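Local coordinates for protein glycosyl hydrolase family 88 (Pedobacter heparinus, PDB 3WIW) that hydrolyses unsaturated glucuronyl saccharides, with specificity for heparin, and folds as an alpha6/alpha6-barrel, at residues Y181-G186 against D196-H201; G254-Y259 against S320-D325; P285-P290 against L337-S342; G53-S58 against G76-T81. All blocks are in the same frame, centred on the assembly; numbering follows the deposited sequence. Where two conformers were deposited one is given.

Contact 1 (Y181-G186 against D196-H201)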
# COMPACT_ATOMS: atom_id res chain seq x y z
N TYR A 181 -4.51 -4.16 -9.50
CA TYR A 181 -5.90 -4.36 -9.87
C TYR A 181 -6.04 -4.63 -11.37
O TYR A 181 -6.71 -5.59 -11.78
CB TYR A 181 -6.68 -3.13 -9.48
CG TYR A 181 -8.20 -3.21 -9.59
CD1 TYR A 181 -8.90 -4.40 -9.85
CD2 TYR A 181 -8.95 -2.04 -9.39
CE1 TYR A 181 -10.31 -4.40 -9.91
CE2 TYR A 181 -10.32 -2.02 -9.43
CZ TYR A 181 -11.00 -3.19 -9.69
OH TYR A 181 -12.37 -3.13 -9.71
N LEU A 182 -5.39 -3.82 -12.21
CA LEU A 182 -5.51 -3.99 -13.66
C LEU A 182 -4.76 -5.21 -14.17
O LEU A 182 -5.23 -5.82 -15.14
CB LEU A 182 -5.03 -2.75 -14.40
CG LEU A 182 -5.95 -1.55 -14.46
CD1 LEU A 182 -5.35 -0.49 -15.38
CD2 LEU A 182 -7.32 -1.96 -14.94
N TYR A 183 -3.59 -5.52 -13.63
CA TYR A 183 -2.93 -6.76 -14.06
C TYR A 183 -3.85 -7.96 -13.82
O TYR A 183 -4.04 -8.82 -14.69
CB TYR A 183 -1.62 -7.00 -13.32
CG TYR A 183 -0.49 -6.03 -13.60
CD1 TYR A 183 -0.05 -5.76 -14.90
CD2 TYR A 183 0.21 -5.45 -12.54
CE1 TYR A 183 1.02 -4.90 -15.11
CE2 TYR A 183 1.27 -4.59 -12.76
CZ TYR A 183 1.67 -4.32 -14.04
OH TYR A 183 2.74 -3.48 -14.26
N TRP A 184 -4.44 -8.00 -12.63
CA TRP A 184 -5.34 -9.09 -12.26
C TRP A 184 -6.57 -9.10 -13.16
O TRP A 184 -6.94 -10.13 -13.70
CB TRP A 184 -5.76 -8.96 -10.78
CG TRP A 184 -6.87 -9.90 -10.45
CD1 TRP A 184 -6.76 -11.23 -10.13
CD2 TRP A 184 -8.29 -9.61 -10.50
NE1 TRP A 184 -8.02 -11.76 -9.95
CE2 TRP A 184 -8.97 -10.80 -10.17
CE3 TRP A 184 -9.03 -8.45 -10.75
CZ2 TRP A 184 -10.37 -10.87 -10.10
CZ3 TRP A 184 -10.43 -8.51 -10.69
CH2 TRP A 184 -11.08 -9.72 -10.37
N ALA A 185 -7.19 -7.94 -13.34
CA ALA A 185 -8.45 -7.86 -14.09
C ALA A 185 -8.25 -8.15 -15.57
O ALA A 185 -9.10 -8.79 -16.21
CB ALA A 185 -9.07 -6.48 -13.90
N GLY A 186 -7.14 -7.70 -16.15
CA GLY A 186 -6.83 -7.97 -17.53
C GLY A 186 -6.81 -9.46 -17.81
O GLY A 186 -7.32 -9.91 -18.83
N ASP A 196 -2.04 -4.60 -20.54
CA ASP A 196 -1.01 -3.86 -21.26
C ASP A 196 -0.94 -2.41 -20.79
O ASP A 196 0.14 -1.83 -20.71
CB ASP A 196 -1.23 -3.91 -22.78
CG ASP A 196 -1.15 -5.33 -23.34
OD1 ASP A 196 -0.60 -6.23 -22.68
OD2 ASP A 196 -1.64 -5.53 -24.48
N ALA A 197 -2.09 -1.83 -20.46
CA ALA A 197 -2.12 -0.45 -19.98
C ALA A 197 -1.38 -0.34 -18.65
O ALA A 197 -0.62 0.61 -18.43
CB ALA A 197 -3.55 0.03 -19.83
N ALA A 198 -1.61 -1.29 -17.75
CA ALA A 198 -0.93 -1.28 -16.47
C ALA A 198 0.57 -1.39 -16.71
O ALA A 198 1.37 -0.65 -16.11
CB ALA A 198 -1.44 -2.45 -15.63
N LYS A 199 0.98 -2.30 -17.59
CA LYS A 199 2.40 -2.50 -17.83
C LYS A 199 3.01 -1.24 -18.44
O LYS A 199 4.08 -0.79 -18.03
CB LYS A 199 2.64 -3.70 -18.74
CG LYS A 199 4.13 -3.96 -18.90
CD LYS A 199 4.44 -5.23 -19.69
CE LYS A 199 5.95 -5.48 -19.60
NZ LYS A 199 6.34 -6.67 -20.39
N THR A 200 2.31 -0.62 -19.38
CA THR A 200 2.78 0.64 -19.97
C THR A 200 2.94 1.74 -18.91
O THR A 200 3.94 2.46 -18.89
CB THR A 200 1.84 1.12 -21.08
OG1 THR A 200 1.84 0.13 -22.12
CG2 THR A 200 2.32 2.45 -21.67
N HIS A 201 1.97 1.86 -18.01
CA HIS A 201 2.08 2.83 -16.92
C HIS A 201 3.37 2.60 -16.12
O HIS A 201 4.10 3.55 -15.79
CB HIS A 201 0.85 2.75 -16.01
CG HIS A 201 0.85 3.75 -14.91
ND1 HIS A 201 -0.06 4.80 -14.87
CD2 HIS A 201 1.66 3.91 -13.83
CE1 HIS A 201 0.19 5.54 -13.81
NE2 HIS A 201 1.22 5.02 -13.15

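Contact 2 (G254-Y259 against S320-D325)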
# COMPACT_ATOMS: atom_id res chain seq x y z
N GLY A 254 5.69 -1.24 -6.06
CA GLY A 254 5.12 -1.17 -7.40
C GLY A 254 5.92 -2.03 -8.38
O GLY A 254 5.33 -2.72 -9.22
N TYR A 255 7.26 -2.00 -8.29
CA TYR A 255 8.10 -2.75 -9.25
C TYR A 255 8.24 -4.21 -8.85
O TYR A 255 8.32 -5.06 -9.73
CB TYR A 255 9.44 -2.03 -9.55
CG TYR A 255 9.10 -0.82 -10.38
CD1 TYR A 255 8.78 -0.98 -11.72
CD2 TYR A 255 8.95 0.44 -9.81
CE1 TYR A 255 8.37 0.08 -12.50
CE2 TYR A 255 8.54 1.51 -10.57
CZ TYR A 255 8.23 1.32 -11.91
OH TYR A 255 7.81 2.40 -12.64
N THR A 256 8.24 -4.50 -7.55
CA THR A 256 8.24 -5.88 -7.08
C THR A 256 6.96 -6.58 -7.55
O THR A 256 7.01 -7.68 -8.13
CB THR A 256 8.39 -5.91 -5.56
OG1 THR A 256 9.64 -5.29 -5.20
CG2 THR A 256 8.37 -7.34 -5.07
N MET A 257 5.82 -5.92 -7.34
CA MET A 257 4.52 -6.45 -7.76
C MET A 257 4.41 -6.49 -9.29
O MET A 257 3.88 -7.47 -9.85
CB MET A 257 3.41 -5.63 -7.10
CG MET A 257 2.00 -5.90 -7.60
SD MET A 257 1.56 -4.99 -9.12
CE MET A 257 1.65 -3.30 -8.50
N SER A 258 4.91 -5.47 -10.00
CA SER A 258 4.84 -5.50 -11.47
C SER A 258 5.67 -6.65 -12.01
O SER A 258 5.28 -7.27 -12.99
CB SER A 258 5.33 -4.19 -12.07
OG SER A 258 4.37 -3.15 -11.87
N TYR A 259 6.84 -6.93 -11.41
CA TYR A 259 7.59 -8.12 -11.79
C TYR A 259 6.78 -9.39 -11.56
O TYR A 259 6.69 -10.25 -12.44
CB TYR A 259 8.96 -8.21 -11.11
CG TYR A 259 9.68 -9.47 -11.54
CD1 TYR A 259 10.19 -9.61 -12.84
CD2 TYR A 259 9.79 -10.56 -10.69
CE1 TYR A 259 10.82 -10.76 -13.23
CE2 TYR A 259 10.43 -11.73 -11.08
CZ TYR A 259 10.95 -11.82 -12.35
OH TYR A 259 11.58 -12.97 -12.74
N SER A 320 12.56 -10.88 -2.02
CA SER A 320 13.48 -11.93 -1.57
C SER A 320 13.21 -13.29 -2.25
O SER A 320 14.13 -14.11 -2.41
CB SER A 320 13.46 -12.07 -0.04
OG SER A 320 12.36 -12.83 0.42
N THR A 321 11.96 -13.52 -2.68
CA THR A 321 11.61 -14.80 -3.30
C THR A 321 11.78 -14.78 -4.81
O THR A 321 11.72 -15.83 -5.47
CB THR A 321 10.16 -15.22 -2.98
OG1 THR A 321 9.24 -14.33 -3.64
CG2 THR A 321 9.93 -15.19 -1.47
N GLN A 322 11.96 -13.59 -5.38
CA GLN A 322 12.02 -13.40 -6.83
C GLN A 322 13.44 -13.36 -7.37
O GLN A 322 13.70 -13.76 -8.50
CB GLN A 322 11.31 -12.11 -7.23
CG GLN A 322 9.85 -12.05 -6.91
CD GLN A 322 9.32 -10.64 -6.98
OE1 GLN A 322 10.08 -9.67 -6.94
NE2 GLN A 322 8.03 -10.51 -7.07
N VAL A 323 14.36 -12.87 -6.55
CA VAL A 323 15.73 -12.62 -7.00
C VAL A 323 16.65 -13.80 -6.78
O VAL A 323 16.30 -14.75 -6.08
CB VAL A 323 16.38 -11.40 -6.29
CG1 VAL A 323 15.57 -10.13 -6.52
CG2 VAL A 323 16.52 -11.68 -4.80
N LYS A 324 17.85 -13.71 -7.35
CA LYS A 324 18.89 -14.73 -7.29
C LYS A 324 19.35 -15.01 -5.86
O LYS A 324 19.37 -16.16 -5.42
CB LYS A 324 20.08 -14.29 -8.15
CG LYS A 324 20.72 -15.41 -8.94
CD LYS A 324 21.25 -14.90 -10.28
CE LYS A 324 22.35 -13.86 -10.12
NZ LYS A 324 22.81 -13.35 -11.45
N ASP A 325 19.74 -13.97 -5.14
CA ASP A 325 20.10 -14.14 -3.73
C ASP A 325 19.36 -13.12 -2.86
O ASP A 325 19.71 -11.95 -2.76
CB ASP A 325 21.62 -14.13 -3.51
CG ASP A 325 22.26 -12.79 -3.77
OD1 ASP A 325 21.78 -12.06 -4.67
OD2 ASP A 325 23.24 -12.46 -3.07
O HOH W 1 11.87 -14.88 -10.17

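Contact 3 (P285-P290 against L337-S342)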
# COMPACT_ATOMS: atom_id res chain seq x y z
N PRO A 285 17.15 4.89 9.52
CA PRO A 285 17.51 4.78 10.94
C PRO A 285 17.95 3.37 11.33
O PRO A 285 17.64 2.40 10.63
CB PRO A 285 16.20 5.14 11.67
CG PRO A 285 15.44 5.98 10.66
CD PRO A 285 15.74 5.30 9.35
N ALA A 286 18.64 3.27 12.47
CA ALA A 286 19.09 1.98 12.96
C ALA A 286 17.98 0.94 13.08
O ALA A 286 18.21 -0.25 12.84
CB ALA A 286 19.80 2.13 14.28
N ASP A 287 16.78 1.36 13.49
CA ASP A 287 15.69 0.41 13.70
C ASP A 287 14.87 0.16 12.42
O ASP A 287 13.89 -0.57 12.46
CB ASP A 287 14.76 0.84 14.85
CG ASP A 287 14.02 2.13 14.58
OD1 ASP A 287 13.99 2.61 13.43
OD2 ASP A 287 13.43 2.66 15.54
N LYS A 288 15.27 0.79 11.31
CA LYS A 288 14.72 0.54 9.98
C LYS A 288 13.29 1.04 9.76
O LYS A 288 12.66 0.66 8.78
CB LYS A 288 14.88 -0.93 9.57
CG LYS A 288 16.36 -1.32 9.54
CD LYS A 288 16.58 -2.77 9.21
CE LYS A 288 18.05 -3.04 9.06
NZ LYS A 288 18.72 -2.80 10.37
N ILE A 289 12.80 1.93 10.63
CA ILE A 289 11.53 2.59 10.37
C ILE A 289 11.85 3.97 9.78
O ILE A 289 12.44 4.80 10.46
CB ILE A 289 10.68 2.74 11.63
CG1 ILE A 289 10.61 1.44 12.41
CG2 ILE A 289 9.29 3.29 11.23
CD1 ILE A 289 10.12 0.23 11.58
N PRO A 290 11.54 4.18 8.50
CA PRO A 290 12.05 5.42 7.88
C PRO A 290 11.56 6.71 8.51
O PRO A 290 10.46 6.77 9.07
CB PRO A 290 11.51 5.34 6.43
CG PRO A 290 11.32 3.86 6.19
CD PRO A 290 10.85 3.31 7.52
N LEU A 337 10.02 -5.87 10.62
CA LEU A 337 8.88 -6.48 11.29
C LEU A 337 9.08 -6.66 12.79
O LEU A 337 8.13 -6.49 13.57
CB LEU A 337 8.48 -7.80 10.62
CG LEU A 337 7.93 -7.69 9.21
CD1 LEU A 337 7.62 -9.09 8.71
CD2 LEU A 337 6.69 -6.80 9.19
N LYS A 338 10.30 -6.98 13.20
CA LYS A 338 10.57 -7.08 14.62
C LYS A 338 10.38 -5.72 15.31
O LYS A 338 9.83 -5.66 16.40
CB LYS A 338 11.95 -7.66 14.87
CG LYS A 338 11.97 -9.16 14.62
CD LYS A 338 13.38 -9.73 14.66
CE LYS A 338 13.33 -11.24 14.59
NZ LYS A 338 14.68 -11.85 14.65
N THR A 339 10.82 -4.64 14.67
CA THR A 339 10.60 -3.30 15.23
C THR A 339 9.11 -2.92 15.26
O THR A 339 8.61 -2.41 16.28
CB THR A 339 11.41 -2.22 14.47
OG1 THR A 339 12.81 -2.52 14.56
CG2 THR A 339 11.17 -0.83 15.06
N LEU A 340 8.42 -3.16 14.15
CA LEU A 340 6.99 -2.85 14.09
C LEU A 340 6.17 -3.65 15.09
O LEU A 340 5.12 -3.20 15.52
CB LEU A 340 6.44 -3.06 12.68
CG LEU A 340 6.90 -2.03 11.65
CD1 LEU A 340 6.23 -2.39 10.34
CD2 LEU A 340 6.53 -0.59 12.02
N SER A 341 6.67 -4.83 15.47
CA SER A 341 5.98 -5.73 16.39
C SER A 341 6.34 -5.50 17.85
O SER A 341 5.79 -6.16 18.74
CB SER A 341 6.26 -7.19 16.03
OG SER A 341 5.90 -7.47 14.69
N SER A 342 7.27 -4.57 18.10
CA SER A 342 7.69 -4.24 19.46
C SER A 342 6.68 -3.31 20.13
O SER A 342 5.81 -2.74 19.48
CB SER A 342 9.08 -3.60 19.43
OG SER A 342 9.04 -2.27 18.96

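Contact 4 (G53-S58 against G76-T81)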
# COMPACT_ATOMS: atom_id res chain seq x y z
N GLY A 53 -19.11 0.63 5.86
CA GLY A 53 -19.32 1.82 5.05
C GLY A 53 -18.76 3.09 5.66
O GLY A 53 -18.76 4.15 5.02
N MET A 54 -18.29 3.00 6.91
CA MET A 54 -17.64 4.11 7.60
C MET A 54 -16.40 3.54 8.29
O MET A 54 -16.37 3.35 9.50
CB MET A 54 -18.61 4.75 8.60
CG MET A 54 -19.75 5.52 7.95
SD MET A 54 -19.18 6.94 6.99
CE MET A 54 -19.02 8.19 8.26
N ASN A 55 -15.38 3.27 7.50
CA ASN A 55 -14.25 2.50 7.98
C ASN A 55 -13.28 3.31 8.82
O ASN A 55 -13.09 4.50 8.59
CB ASN A 55 -13.54 1.89 6.78
CG ASN A 55 -14.42 0.90 6.07
OD1 ASN A 55 -14.78 -0.12 6.64
ND2 ASN A 55 -14.85 1.24 4.86
N PRO A 56 -12.66 2.67 9.82
CA PRO A 56 -11.68 3.42 10.62
C PRO A 56 -10.46 3.79 9.79
O PRO A 56 -9.91 2.93 9.09
CB PRO A 56 -11.33 2.42 11.73
CG PRO A 56 -11.54 1.09 11.11
CD PRO A 56 -12.74 1.25 10.21
N ARG A 57 -10.05 5.06 9.86
CA ARG A 57 -8.91 5.54 9.09
C ARG A 57 -7.70 5.92 9.95
O ARG A 57 -6.60 5.45 9.71
CB ARG A 57 -9.31 6.73 8.21
CG ARG A 57 -8.13 7.36 7.48
CD ARG A 57 -8.58 8.43 6.47
NE ARG A 57 -7.47 9.30 6.11
CZ ARG A 57 -7.36 10.01 4.99
NH1 ARG A 57 -8.28 9.89 4.02
NH2 ARG A 57 -6.30 10.81 4.83
N SER A 58 -7.89 6.81 10.92
CA SER A 58 -6.78 7.30 11.72
C SER A 58 -7.34 7.84 13.03
O SER A 58 -8.56 7.85 13.24
CB SER A 58 -5.97 8.37 10.98
OG SER A 58 -6.79 9.48 10.63
N GLY A 76 -11.01 1.09 1.51
CA GLY A 76 -10.88 -0.33 1.28
C GLY A 76 -9.90 -1.04 2.19
O GLY A 76 -9.92 -2.28 2.24
N PHE A 77 -9.02 -0.31 2.89
CA PHE A 77 -7.97 -0.97 3.66
C PHE A 77 -8.48 -1.79 4.84
O PHE A 77 -8.03 -2.91 5.03
CB PHE A 77 -6.91 0.03 4.14
CG PHE A 77 -6.08 0.58 3.02
CD1 PHE A 77 -5.22 -0.26 2.28
CD2 PHE A 77 -6.14 1.93 2.69
CE1 PHE A 77 -4.42 0.24 1.26
CE2 PHE A 77 -5.36 2.45 1.65
CZ PHE A 77 -4.50 1.60 0.93
N PHE A 78 -9.42 -1.27 5.63
CA PHE A 78 -9.92 -2.01 6.79
C PHE A 78 -10.55 -3.36 6.41
O PHE A 78 -10.16 -4.38 6.97
CB PHE A 78 -10.86 -1.16 7.63
CG PHE A 78 -11.38 -1.87 8.84
CD1 PHE A 78 -10.52 -2.23 9.88
CD2 PHE A 78 -12.72 -2.18 8.94
CE1 PHE A 78 -11.00 -2.89 10.99
CE2 PHE A 78 -13.22 -2.84 10.05
CZ PHE A 78 -12.36 -3.19 11.09
N PRO A 79 -11.48 -3.41 5.42
CA PRO A 79 -11.96 -4.75 5.05
C PRO A 79 -10.82 -5.65 4.54
O PRO A 79 -10.80 -6.84 4.84
CB PRO A 79 -13.02 -4.49 3.97
CG PRO A 79 -12.92 -3.04 3.62
CD PRO A 79 -12.24 -2.33 4.77
N GLY A 80 -9.85 -5.09 3.82
CA GLY A 80 -8.70 -5.87 3.40
C GLY A 80 -7.93 -6.44 4.57
O GLY A 80 -7.49 -7.60 4.54
N THR A 81 -7.75 -5.64 5.61
CA THR A 81 -7.04 -6.07 6.81
C THR A 81 -7.79 -7.20 7.51
O THR A 81 -7.17 -8.16 8.01
CB THR A 81 -6.79 -4.88 7.75
OG1 THR A 81 -6.17 -3.84 6.98
CG2 THR A 81 -5.87 -5.27 8.90

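Contact 1 (Y181-G186 against D196-H201)
L182 meets A198 where helices 175-188 and 192-208 run past each other as a nearly antiparallel pair, 152° between their directions and 8.5 Å between the axes of the two short segments. Their backbones come nearest at this pair, with 6.0 Å from L182 CA to A198 CA, and the touch is made at the root of the leucine: L182 CB lies 3.8 Å from A198 CB. The L182 side chain also packs on L148 of helix 138-150.

One residue on, Y183 sends its ring alongside the partner helix. CG stands anti to the carbonyl carbon (chi1 -67°), and from there the ring lies with one face over A198. The methyl makes a CH-pi contact, with A198 CB 3.9 Å from the Y183 ring centroid and displaced toward the CD1-CE1 rim, where CE1 comes within 3.5 Å of it. Y183 CE1 also comes within 3.6 Å of K199 N; the extended lysine chain leads away to a salt bridge with D264. At its far end the Y183 hydroxyl is probably hydrogen-bonded to S258 of helix 245-262.

No hydrogen bond joins the two segments, so their cohesion is apolar: a methyl-sized residue lets the helices close in, while the tyrosine covers that methyl with its face and directs its one polar side-chain atom to a third helix.

Contact 2 (G254-Y259 against S320-D325)
Helix 245-262 faces the last, weakly bonded turn of helix 306-322 at a wide spacing, 8.4 Å from T256 CA to Q322 CA, and the side chain of Q322 bridges the gap. Q322 was modelled in two conformers, and the side-chain contacts given here are those of one of them. Its chain runs extended beyond CG, carrying the amide across to the backbone of the other helix. There Q322 NE2 donates to T256 O at 3.2 Å with an N-H...O angle of 155°; the donor sits 43° out of the carbonyl plane, above it and not on a lone pair. The amide oxygen rests on a methyl, Q322 OE1 being 3.4 Å from T256 CG2, while T256 OG1 bonds back to L252 O.

Y259 flanks the glutamine. The two side chains pass in opposite directions, with Q322 CD at the ring edge, 3.7 Å from Y259 CD2, and the planes 75° apart. Beyond the ring, a water donates to Q322 O at 2.7 Å and also hydrogen-bonds to Y259 OH.

One direct bond and one water bridge therefore tie the weakly bonded end of helix 306-322 to helix 245-262. NE2 has T256 O as a partner, whereas in this conformer Q322 OE1 is buried without a polar partner, which may carry a cost.

Contact 3 (P285-P290 against L337-S342)
I289 and T339 make the tight part of this contact, reaching toward each other tip to tip with I289 CG1 3.5 Å from T339 CG2. The threonine methyl is placed for this by standing anti to its own backbone nitrogen, which leaves OG1 on the side of D287. Next to it, I289 CD1 lies 3.7 Å from L340 CD2, the two side chains crossing at a slant, and both I289 and L340 are buried.

Toward the solvent side the fit is looser and more polar. T339 OG1 is 3.1 Å from D287 O, but its proton also has D335 O, a weak partner, within reach, so the bond to D287 O is not settled. The aspartate side chain crosses that of T339 at about a right angle, no nearer than 3.9 Å from D287 CB to T339 OG1. The carboxylate is occupied within its own loop: D287 OD1 takes the N-H of I289 at 3.1 Å, forming an Asx turn that overlaps the type I turn from P285 to K288, and also pairs with R304.

The loop between helices 265-279 and 306-322 thus settles on the C-terminal end of helix 327-340. A309 of helix 306-322 backs I289, and Y381 of helix 375-392 packs against L340.

Contact 4 (G53-S58 against G76-T81)
A proline-on-phenylalanine CH-pi contact joins the two-stranded antiparallel sheet of 55-59 and 65-68 to the N-terminal part of helix 77-89. The strand passes the helix at 108°, with 8.3 Å between the axes of the short segments. P56 lays the CG-CD side of its ring over one face of F78, crossing that side chain at about a right angle: P56 CG is 3.8 Å from the F78 ring centroid and 17° off the ring normal, while P56 CD touches F78 CD2 at 3.7 Å. With CG anti to the backbone nitrogen, the phenyl ring extends from the helix to meet the proline.

N55 comes to the same ring at its edge, OD1 lying 3.7 Å from F78 CD2 with the amide and ring planes 44° apart. That oxygen also lies 3.9 Å from P79 CD, and the ND2 end is hydrogen-bonded to T75 just ahead of the helix. F101 of helix 92-103 meets F78 edge-to-face.

All four touching residues are buried, and no hydrogen bond crosses between the segments. Contact with the ring depends on proline C-H groups over its face and a carbonyl oxygen near its weakly positive rim, while the T75 bond probably fixes which way the N55 amide is turned.

Contacts 1 and 2 are directly connected, their centres 17 Å apart: the probable bond from Y183 OH to S258 OG measures 2.9 Å, and Y183 CE2 packs 3.7 Å from M257 SD. Contacts 2 and 3 interleave along the chain, their second segments lying on the consecutive helices 306-322 and 327-340; the nearest atoms of the two contacts are about 10 Å apart. Contact 4 stands alone, no closer than about 11 Å to any atom of contact 1, and lies across the chain's centre from contact 2. Of the residues predicted to bind substrate, W250 lies about 11 Å from T256 of contact 2 and R246 about 11 Å from I289 of contact 3, between side chains.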